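Local coordinates for protein tubulin-specific chaperone A (Saccharomyces cerevisiae, PDB 1QSD) that binds beta-tubulin as a post-chaperonin cofactor and takes part in an early step of the tubulin folding pathway, at residues 8-13 / 93-98; 15-20 / 100-105; 21-26 / 63-68. One frame throughout, in Å; residues are numbered along the deposited sequence.

Contact 1 (8-13 / 93-98); sequences IKVKAL and RSAITS
Leu13 of helix 5-39 reaches across to Ala95 of helix 90-104, and its side chain carries most of the meeting. CB already heads for the partner helix, and CG continues from it, anti to the backbone N (chi1 180°) and beside the carbonyl carbon. At CG the chain forks, and branch CD2 does the touching: it lies 4.0 Å from Ala95 CB, rests on the peptide that follows, 3.8 Å from Ala95 O, and comes within 4.1 Å of Ile96 N. A second, lighter touch lies one helical turn earlier, where Val10 CG1 approaches the same methyl, Ala95 CB, at 4.3 Å. Ala95 thus takes both residues, and its short side chain is consistent with the close backbones, Val10 CA and Ala95 CA being 6.7 Å apart. This is the seam between the first and last helices of an all-helical chain of three; the two short segments run roughly parallel, at 28°, with 9.7 Å between their axes. Helix 45-81 closes the third side, Leu13 also packing on Leu76 and Ile96 on Leu80. Lys9 leaves this seam to form salt bridges with Asp75 and with Asp47 of the second subunit. Between the two segments methyl groups, one of them laid over a peptide, make the join; no polar bond fixes the pair, so its fit here probably rests on apolar burial.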
# COMPACT_ATOMS: atom_id res chain seq x y z
N ILE A 8 -22.29 8.39 2.28
CA ILE A 8 -21.13 8.42 1.41
C ILE A 8 -19.93 9.00 2.15
O ILE A 8 -18.85 8.42 2.10
CB ILE A 8 -21.41 9.18 0.06
CG1 ILE A 8 -22.37 8.36 -0.83
CG2 ILE A 8 -20.11 9.39 -0.73
CD1 ILE A 8 -23.03 9.18 -1.95
N LYS A 9 -20.13 10.12 2.84
CA LYS A 9 -19.05 10.76 3.60
C LYS A 9 -18.56 9.84 4.73
O LYS A 9 -17.36 9.65 4.87
CB LYS A 9 -19.49 12.13 4.14
CG LYS A 9 -19.74 13.14 3.02
CD LYS A 9 -20.04 14.51 3.55
CE LYS A 9 -20.39 15.44 2.39
NZ LYS A 9 -19.29 15.58 1.38
N VAL A 10 -19.46 9.20 5.46
CA VAL A 10 -19.06 8.30 6.53
C VAL A 10 -18.21 7.17 5.97
O VAL A 10 -17.11 6.94 6.45
CB VAL A 10 -20.25 7.69 7.26
CG1 VAL A 10 -19.78 6.67 8.27
CG2 VAL A 10 -21.06 8.77 7.95
N LYS A 11 -18.70 6.49 4.94
CA LYS A 11 -17.97 5.38 4.33
C LYS A 11 -16.61 5.79 3.77
O LYS A 11 -15.62 5.07 3.93
CB LYS A 11 -18.81 4.70 3.25
CG LYS A 11 -19.90 3.82 3.83
CD LYS A 11 -20.85 3.30 2.78
CE LYS A 11 -21.93 2.42 3.42
NZ LYS A 11 -22.98 1.98 2.45
N ALA A 12 -16.58 6.96 3.13
CA ALA A 12 -15.34 7.46 2.57
C ALA A 12 -14.28 7.48 3.68
O ALA A 12 -13.18 6.95 3.50
CB ALA A 12 -15.55 8.86 2.00
N LEU A 13 -14.65 8.01 4.85
CA LEU A 13 -13.75 8.12 5.99
C LEU A 13 -13.39 6.78 6.61
O LEU A 13 -12.21 6.53 6.90
CB LEU A 13 -14.32 9.05 7.06
CG LEU A 13 -13.44 9.24 8.32
CD1 LEU A 13 -12.03 9.81 7.99
CD2 LEU A 13 -14.16 10.17 9.31
N ARG A 93 -20.30 10.23 13.99
CA ARG A 93 -19.54 10.70 15.16
C ARG A 93 -18.47 9.67 15.55
O ARG A 93 -17.35 10.04 15.87
CB ARG A 93 -20.49 10.90 16.35
CG ARG A 93 -21.05 12.32 16.49
CD ARG A 93 -21.73 12.52 17.87
NE ARG A 93 -23.17 12.29 17.80
CZ ARG A 93 -23.79 11.21 18.25
NH1 ARG A 93 -23.11 10.22 18.83
NH2 ARG A 93 -25.10 11.09 18.06
N SER A 94 -18.83 8.40 15.48
CA SER A 94 -17.94 7.31 15.81
C SER A 94 -16.79 7.27 14.80
O SER A 94 -15.63 7.05 15.17
CB SER A 94 -18.71 5.99 15.77
OG SER A 94 -18.00 4.95 16.40
N ALA A 95 -17.10 7.49 13.53
CA ALA A 95 -16.08 7.48 12.50
C ALA A 95 -15.10 8.62 12.76
O ALA A 95 -13.89 8.42 12.66
CB ALA A 95 -16.71 7.66 11.12
N ILE A 96 -15.64 9.79 13.12
CA ILE A 96 -14.83 11.01 13.40
C ILE A 96 -13.85 10.84 14.57
O ILE A 96 -12.71 11.28 14.51
CB ILE A 96 -15.73 12.25 13.69
CG1 ILE A 96 -16.48 12.64 12.42
CG2 ILE A 96 -14.87 13.43 14.20
CD1 ILE A 96 -17.48 13.76 12.58
N THR A 97 -14.34 10.18 15.61
CA THR A 97 -13.56 9.88 16.81
C THR A 97 -12.41 8.94 16.50
O THR A 97 -11.27 9.23 16.90
CB THR A 97 -14.47 9.31 17.90
OG1 THR A 97 -15.35 10.34 18.35
CG2 THR A 97 -13.66 8.77 19.09
N SER A 98 -12.66 7.86 15.77
CA SER A 98 -11.59 6.94 15.42
C SER A 98 -10.52 7.61 14.57
O SER A 98 -9.32 7.39 14.76
CB SER A 98 -12.15 5.74 14.67
OG SER A 98 -12.92 4.94 15.54

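Contact 2 (15-20 / 100-105); sequences RLTKEE and QELLDS
Two first torsions and a bend at chi2 bring Leu102 and Glu20 together: Leu102 CG stands anti to its carbonyl carbon (chi1 -82°), while Glu20 CG stands anti to its amide nitrogen (chi1 -173°) before the chain bends sharply at chi2 (-93°). The leucine and the glutamate then run alongside each other in opposite directions. Leu102 CD2 sits by the buried carboxylate, 3.6 Å from Glu20 OE1, and its other methyl, CD1, is 4.0 Å from Glu20 OE1. Methyls thus lie against one oxygen, while the other, OE2, is held by a hydrogen bond with Tyr66 OH. Leu102 CD1 is also the branch that reaches Thr17, 3.8 Å from Thr17 CB and 4.0 Å from Thr17 CG2, the two side chains meeting at a slant. Thr17 offers carbon here, while its OG1 hydrogen-bonds back to Lys14 O of its own helix. Behind Leu102, Glu101 O accepts from both Ser105 N and Ser105 OG, the hydroxyl lying above the carbonyl plane at 3.1 Å from Glu101 O. Helix 5-39 presents this face to the last turn of helix 90-104 near the chain end, while helix 45-81 flanks both: Leu16 packs on its Leu65 and Phe72, and Gln100 touches its Lys73.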
# COMPACT_ATOMS: atom_id res chain seq x y z
N ARG A 15 -13.32 3.92 5.25
CA ARG A 15 -12.46 3.14 4.39
C ARG A 15 -11.04 3.65 4.39
O ARG A 15 -10.08 2.88 4.31
CB ARG A 15 -13.09 3.00 3.01
CG ARG A 15 -14.47 2.30 3.11
CD ARG A 15 -14.46 1.16 4.17
NE ARG A 15 -15.75 0.53 4.47
CZ ARG A 15 -16.86 1.17 4.85
NH1 ARG A 15 -16.89 2.49 4.96
NH2 ARG A 15 -17.94 0.47 5.20
N LEU A 16 -10.89 4.94 4.63
CA LEU A 16 -9.55 5.50 4.70
C LEU A 16 -8.86 5.02 5.99
O LEU A 16 -7.69 4.64 5.97
CB LEU A 16 -9.58 7.04 4.66
CG LEU A 16 -9.38 7.69 3.29
CD1 LEU A 16 -9.12 9.17 3.47
CD2 LEU A 16 -8.18 7.05 2.63
N THR A 17 -9.59 5.02 7.10
CA THR A 17 -8.98 4.58 8.35
C THR A 17 -8.69 3.08 8.33
O THR A 17 -7.75 2.64 8.97
CB THR A 17 -9.80 4.99 9.61
OG1 THR A 17 -11.01 4.22 9.69
CG2 THR A 17 -10.11 6.49 9.58
N LYS A 18 -9.47 2.30 7.59
CA LYS A 18 -9.21 0.87 7.48
C LYS A 18 -7.98 0.64 6.57
O LYS A 18 -7.21 -0.31 6.78
CB LYS A 18 -10.43 0.14 6.94
CG LYS A 18 -10.38 -1.36 7.14
CD LYS A 18 -11.47 -2.10 6.36
CE LYS A 18 -11.34 -3.61 6.54
NZ LYS A 18 -12.17 -4.36 5.57
N GLU A 19 -7.80 1.48 5.55
CA GLU A 19 -6.64 1.38 4.65
C GLU A 19 -5.33 1.65 5.43
O GLU A 19 -4.35 0.93 5.28
CB GLU A 19 -6.79 2.38 3.49
CG GLU A 19 -5.53 2.58 2.67
CD GLU A 19 -5.74 3.42 1.41
OE1 GLU A 19 -4.73 3.71 0.72
OE2 GLU A 19 -6.90 3.78 1.09
N GLU A 20 -5.34 2.68 6.27
CA GLU A 20 -4.19 3.04 7.10
C GLU A 20 -3.76 1.85 7.94
O GLU A 20 -2.56 1.62 8.14
CB GLU A 20 -4.57 4.20 8.03
CG GLU A 20 -3.43 4.79 8.84
CD GLU A 20 -3.27 4.18 10.22
OE1 GLU A 20 -4.10 3.33 10.64
OE2 GLU A 20 -2.31 4.56 10.92
N GLN A 100 -9.78 10.80 14.53
CA GLN A 100 -9.11 11.78 15.38
C GLN A 100 -8.08 11.07 16.27
O GLN A 100 -6.95 11.54 16.43
CB GLN A 100 -10.14 12.54 16.21
CG GLN A 100 -9.56 13.70 17.01
CD GLN A 100 -9.04 14.80 16.12
OE1 GLN A 100 -7.83 14.96 15.95
NE2 GLN A 100 -9.94 15.57 15.54
N GLU A 101 -8.45 9.92 16.82
CA GLU A 101 -7.54 9.15 17.66
C GLU A 101 -6.29 8.87 16.87
O GLU A 101 -5.19 9.16 17.34
CB GLU A 101 -8.16 7.82 18.07
CG GLU A 101 -9.27 7.94 19.08
CD GLU A 101 -9.95 6.60 19.37
OE1 GLU A 101 -10.98 6.61 20.09
OE2 GLU A 101 -9.46 5.54 18.90
N LEU A 102 -6.47 8.35 15.65
CA LEU A 102 -5.36 8.04 14.75
C LEU A 102 -4.40 9.19 14.55
O LEU A 102 -3.19 9.01 14.68
CB LEU A 102 -5.88 7.61 13.37
CG LEU A 102 -6.33 6.18 13.18
CD1 LEU A 102 -6.78 6.01 11.76
CD2 LEU A 102 -5.18 5.26 13.48
N LEU A 103 -4.94 10.35 14.16
CA LEU A 103 -4.17 11.55 13.91
C LEU A 103 -3.43 12.06 15.16
O LEU A 103 -2.38 12.70 15.06
CB LEU A 103 -5.09 12.64 13.36
CG LEU A 103 -5.82 12.28 12.07
CD1 LEU A 103 -6.92 13.30 11.80
CD2 LEU A 103 -4.83 12.24 10.91
N ASP A 104 -4.02 11.82 16.33
CA ASP A 104 -3.40 12.24 17.59
C ASP A 104 -2.30 11.32 18.09
O ASP A 104 -1.37 11.77 18.75
CB ASP A 104 -4.45 12.39 18.67
CG ASP A 104 -5.39 13.55 18.42
OD1 ASP A 104 -6.51 13.48 18.97
OD2 ASP A 104 -5.02 14.51 17.70
N SER A 105 -2.40 10.04 17.76
CA SER A 105 -1.40 9.05 18.17
C SER A 105 -0.01 9.33 17.57
O SER A 105 0.27 8.99 16.42
CB SER A 105 -1.88 7.65 17.78
OG SER A 105 -3.05 7.32 18.52

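Contact 3 (21-26 / 63-68); sequences GYYQQE and PTLYEK
Tyr23 and Leu65 supply the apolar part of this contact, Gln24 and Tyr66 the polar part. Both Tyr23 and Leu65 start out toward the partner helix. Leu65 CG is anti to its backbone N (chi1 -175°), which sets CG toward the ring, and Leu65 CD2 ends 4.2 Å from Tyr23 CD2; the methyl meets the ring obliquely. On the polar side, the Gln24 chain turns at chi2 (75°) and carries its amide to the end of the Tyr66 ring, Gln24 NE2 lying 3.3 Å from Tyr66 OH. The two side chains cross at about a right angle, their amide and ring planes 40° apart. That phenol has a stronger partner in Glu20, from the same helix as Gln24. The segments run roughly antiparallel, as expected of a hairpin formed by helices 5-39 and 45-81, and the pair is consistent with half of a four-helix bundle completed by the second subunit. Polar groups of both segments reach that subunit: Glu26 OE2 hydrogen-bonds Tyr23 OH of the second subunit, and Lys68 NZ forms a salt bridge with Asp57 of the second subunit. Backbone bonds hold each turn. Tyr22 O receives Gln25 N at 3.1 Å, with a weak additional bond from Glu26 N; a weak side-chain bond from Gln25 NE2 comes to the same oxygen. Helix 45-81 is kinked at Pro63, whose N makes no bond to the turn before, yet Pro63 O accepts Glu67 N at 3.0 Å as the helix goes on.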
# COMPACT_ATOMS: atom_id res chain seq x y z
N GLY A 21 -4.73 1.12 8.48
CA GLY A 21 -4.44 -0.04 9.29
C GLY A 21 -3.79 -1.14 8.47
O GLY A 21 -2.93 -1.85 8.94
N TYR A 22 -4.24 -1.27 7.23
CA TYR A 22 -3.69 -2.26 6.30
C TYR A 22 -2.24 -1.91 6.00
O TYR A 22 -1.36 -2.76 6.13
CB TYR A 22 -4.50 -2.28 5.01
CG TYR A 22 -5.77 -3.10 5.13
CD1 TYR A 22 -6.07 -3.77 6.32
CD2 TYR A 22 -6.63 -3.26 4.04
CE1 TYR A 22 -7.20 -4.57 6.43
CE2 TYR A 22 -7.77 -4.06 4.14
CZ TYR A 22 -8.05 -4.72 5.34
OH TYR A 22 -9.17 -5.53 5.45
N TYR A 23 -2.00 -0.66 5.63
CA TYR A 23 -0.66 -0.19 5.32
C TYR A 23 0.26 -0.25 6.55
O TYR A 23 1.47 -0.48 6.43
CB TYR A 23 -0.72 1.23 4.75
CG TYR A 23 -1.20 1.33 3.31
CD1 TYR A 23 -2.13 0.43 2.77
CD2 TYR A 23 -0.73 2.35 2.48
CE1 TYR A 23 -2.57 0.54 1.43
CE2 TYR A 23 -1.15 2.46 1.15
CZ TYR A 23 -2.07 1.57 0.62
OH TYR A 23 -2.44 1.75 -0.70
N GLN A 24 -0.31 -0.07 7.74
CA GLN A 24 0.47 -0.11 8.96
C GLN A 24 0.94 -1.53 9.28
O GLN A 24 1.92 -1.71 9.99
CB GLN A 24 -0.34 0.46 10.14
CG GLN A 24 0.48 1.28 11.15
CD GLN A 24 0.87 2.68 10.66
OE1 GLN A 24 1.91 3.21 11.05
NE2 GLN A 24 0.03 3.28 9.83
N GLN A 25 0.23 -2.53 8.75
CA GLN A 25 0.61 -3.95 8.94
C GLN A 25 1.83 -4.25 8.06
O GLN A 25 2.77 -4.92 8.49
CB GLN A 25 -0.51 -4.89 8.50
CG GLN A 25 -1.88 -4.67 9.14
CD GLN A 25 -3.00 -5.46 8.45
OE1 GLN A 25 -3.94 -5.92 9.10
NE2 GLN A 25 -2.90 -5.61 7.12
N GLU A 26 1.76 -3.80 6.81
CA GLU A 26 2.83 -3.98 5.83
C GLU A 26 4.11 -3.38 6.37
O GLU A 26 5.15 -4.03 6.40
CB GLU A 26 2.45 -3.29 4.51
CG GLU A 26 2.42 -4.20 3.29
CD GLU A 26 3.75 -4.27 2.54
OE1 GLU A 26 4.44 -5.31 2.63
OE2 GLU A 26 4.09 -3.28 1.84
N PRO A 63 2.36 9.59 5.28
CA PRO A 63 2.04 11.01 5.45
C PRO A 63 0.86 11.47 4.61
O PRO A 63 -0.11 12.00 5.15
CB PRO A 63 3.34 11.70 5.02
CG PRO A 63 4.38 10.72 5.38
CD PRO A 63 3.77 9.42 4.91
N THR A 64 0.89 11.21 3.31
CA THR A 64 -0.18 11.65 2.42
C THR A 64 -1.50 11.03 2.79
O THR A 64 -2.56 11.64 2.60
CB THR A 64 0.15 11.36 0.94
OG1 THR A 64 0.71 10.05 0.83
CG2 THR A 64 1.14 12.42 0.39
N LEU A 65 -1.42 9.84 3.37
CA LEU A 65 -2.59 9.09 3.82
C LEU A 65 -3.21 9.76 5.05
O LEU A 65 -4.45 9.79 5.17
CB LEU A 65 -2.20 7.65 4.13
CG LEU A 65 -3.32 6.70 4.50
CD1 LEU A 65 -4.45 6.75 3.47
CD2 LEU A 65 -2.76 5.33 4.61
N TYR A 66 -2.37 10.30 5.94
CA TYR A 66 -2.88 10.99 7.12
C TYR A 66 -3.49 12.32 6.74
O TYR A 66 -4.48 12.72 7.34
CB TYR A 66 -1.79 11.23 8.16
CG TYR A 66 -1.33 9.95 8.80
CD1 TYR A 66 -2.22 9.12 9.49
CD2 TYR A 66 0.01 9.57 8.72
CE1 TYR A 66 -1.78 7.93 10.08
CE2 TYR A 66 0.45 8.39 9.31
CZ TYR A 66 -0.44 7.58 9.99
OH TYR A 66 0.06 6.44 10.59
N GLU A 67 -2.92 12.98 5.73
CA GLU A 67 -3.44 14.24 5.22
C GLU A 67 -4.89 14.03 4.75
O GLU A 67 -5.78 14.78 5.12
CB GLU A 67 -2.56 14.75 4.06
CG GLU A 67 -1.20 15.32 4.50
CD GLU A 67 -0.20 15.50 3.34
OE1 GLU A 67 0.97 15.04 3.46
OE2 GLU A 67 -0.58 16.10 2.31
N LYS A 68 -5.13 12.96 3.99
CA LYS A 68 -6.46 12.65 3.48
C LYS A 68 -7.44 12.22 4.54
O LYS A 68 -8.63 12.48 4.41
CB LYS A 68 -6.40 11.63 2.34
CG LYS A 68 -5.84 12.26 1.09
CD LYS A 68 -5.89 11.34 -0.07
CE LYS A 68 -5.23 11.98 -1.27
NZ LYS A 68 -5.16 11.00 -2.41

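All three contacts draw on helix 5-39 in order along its length: contacts 1 and 2 join it to helix 90-104, contact 3 to helix 45-81. Contacts 1 and 2 adjoin in sequence, their centres 10 Å apart, and follow one seam. Contact 3 lies 8 Å from contact 2, centre to centre, and the two touch where Glu20 OE2 meets Tyr66 OH at 3.0 Å; beside this, Glu20 CA packs 3.7 Å from Leu65 CD2 and Leu103 CD2 3.6 Å from Tyr66 O, bringing the three helices together. Contacts 1 and 3 stand apart, centres 16 Å and nearest atoms about 6 Å, although residues in the segments of each reach the second subunit.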